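PDB 6SQ8: fatty acid CoA ligase from Marinactinospora thermotolerans, which is a member of the AMP-binding (ANL) enzyme superfamily, built from a large N-terminal domain and a smaller C-terminal domain, and binds AMP. Local coordinates for residues Arg8-Gly13 with Leu209-Leu214. Residues are numbered along the deposited sequence; the frame is centred on the assembly and turned at random.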
# COMPACT_ATOMS: atom_id res chain seq x y z
N ARG A 8 19.48 -6.96 10.60
CA ARG A 8 20.33 -6.49 11.70
C ARG A 8 20.05 -5.01 11.97
O ARG A 8 20.01 -4.60 13.12
CB ARG A 8 21.83 -6.73 11.41
CG ARG A 8 22.75 -6.58 12.62
CD ARG A 8 24.24 -6.47 12.30
NE ARG A 8 24.71 -5.10 12.08
CZ ARG A 8 25.55 -4.44 12.88
NH1 ARG A 8 25.93 -4.98 14.03
NH2 ARG A 8 26.05 -3.27 12.51
N ARG A 9 19.86 -4.22 10.91
CA ARG A 9 19.58 -2.78 11.05
C ARG A 9 18.32 -2.57 11.89
O ARG A 9 18.28 -1.68 12.76
CB ARG A 9 19.39 -2.08 9.70
CG ARG A 9 19.23 -0.56 9.81
CD ARG A 9 18.89 0.06 8.47
NE ARG A 9 18.63 1.49 8.59
CZ ARG A 9 18.66 2.34 7.57
NH1 ARG A 9 18.81 1.89 6.33
NH2 ARG A 9 18.57 3.63 7.81
N VAL A 10 17.31 -3.40 11.62
CA VAL A 10 16.04 -3.28 12.29
C VAL A 10 16.23 -3.69 13.76
O VAL A 10 15.92 -2.92 14.66
CB VAL A 10 14.96 -4.12 11.60
CG1 VAL A 10 13.64 -4.01 12.33
CG2 VAL A 10 14.79 -3.76 10.11
N MET A 11 16.79 -4.89 13.97
CA MET A 11 17.11 -5.40 15.30
C MET A 11 17.89 -4.35 16.11
O MET A 11 17.59 -4.08 17.28
CB MET A 11 17.95 -6.68 15.19
CG MET A 11 17.16 -7.88 14.73
SD MET A 11 15.84 -8.36 15.88
CE MET A 11 16.70 -8.51 17.46
N ASP A 12 18.90 -3.76 15.46
CA ASP A 12 19.84 -2.85 16.10
C ASP A 12 19.08 -1.63 16.64
O ASP A 12 19.47 -1.07 17.66
CB ASP A 12 20.94 -2.43 15.12
CG ASP A 12 22.36 -2.49 15.69
OD1 ASP A 12 22.69 -3.50 16.37
OD2 ASP A 12 23.15 -1.52 15.45
N GLY A 13 18.03 -1.22 15.93
CA GLY A 13 17.30 0.03 16.22
C GLY A 13 16.36 -0.09 17.42
O GLY A 13 16.09 0.90 18.07
N LEU A 209 6.31 -0.75 7.45
CA LEU A 209 6.26 0.45 8.26
C LEU A 209 6.62 0.10 9.71
O LEU A 209 7.24 0.90 10.41
CB LEU A 209 4.87 1.10 8.19
CG LEU A 209 4.49 1.72 6.84
CD1 LEU A 209 3.04 2.14 6.83
CD2 LEU A 209 5.37 2.91 6.50
N ALA A 210 6.21 -1.09 10.16
CA ALA A 210 6.54 -1.54 11.50
C ALA A 210 8.07 -1.65 11.62
O ALA A 210 8.66 -1.22 12.62
CB ALA A 210 5.86 -2.85 11.79
N GLN A 211 8.70 -2.22 10.58
CA GLN A 211 10.16 -2.39 10.57
C GLN A 211 10.86 -1.02 10.55
O GLN A 211 11.81 -0.82 11.31
CB GLN A 211 10.59 -3.29 9.41
CG GLN A 211 10.33 -4.76 9.71
CD GLN A 211 10.91 -5.72 8.71
OE1 GLN A 211 11.15 -5.39 7.54
NE2 GLN A 211 11.07 -6.96 9.17
N CYS A 212 10.37 -0.09 9.72
CA CYS A 212 10.88 1.28 9.71
C CYS A 212 10.78 1.89 11.11
O CYS A 212 11.69 2.53 11.58
CB CYS A 212 10.13 2.14 8.70
SG CYS A 212 10.49 1.67 6.99
N THR A 213 9.64 1.68 11.76
CA THR A 213 9.37 2.23 13.08
C THR A 213 10.37 1.66 14.09
O THR A 213 10.96 2.41 14.89
CB THR A 213 7.92 1.99 13.49
OG1 THR A 213 7.15 2.65 12.49
CG2 THR A 213 7.57 2.52 14.86
N LEU A 214 10.57 0.33 14.05
CA LEU A 214 11.47 -0.31 15.00
C LEU A 214 12.90 0.18 14.77
O LEU A 214 13.59 0.54 15.72
CB LEU A 214 11.38 -1.83 14.84
CG LEU A 214 10.10 -2.47 15.39
CD1 LEU A 214 10.04 -3.95 15.04
CD2 LEU A 214 10.02 -2.30 16.89
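The planar carbonyl group of Gly13 turns one face to Leu214, whose O lies almost perpendicularly above the carbonyl carbon of Gly13, 3.3 Å from that C. The two carbonyl oxygens, O of Gly13 and O of Leu214, are 3.4 Å apart; both are acceptors and do not bond. Val10 brings CG1 to the carbonyl of Gln211, 3.8 Å from its O and more beside the group than over its face. This methyl stands anti to the backbone N (chi1 179°) and also meets CB of Leu214 at 4.0 Å. The side-chain amide of Gln211 belongs to a different network: its OE1 is hydrogen-bonded to Tyr6 OH, one turn earlier on the helix of Val10, and its NE2 to Gln71 OE1 of helix 61-72. Bonds at both ends should fix the rotation of this buried amide. The same helix 61-72 packs against the apolar contact, Leu68 on Val10 and Ile64 on Leu214. The axes of 8-13 and 209-214 come within 8.6 Å at 52°, and CA of Gly13 lies 6.0 Å from CA of Leu214, an approach consistent with the absence of a side chain at Gly13. The contact thus joins the N-terminal helix to helix 205-215 in the AMP-binding domain by van der Waals packing, without a hydrogen bond between the two segments; a polar link between the two helices is the Tyr6–Gln211 bond.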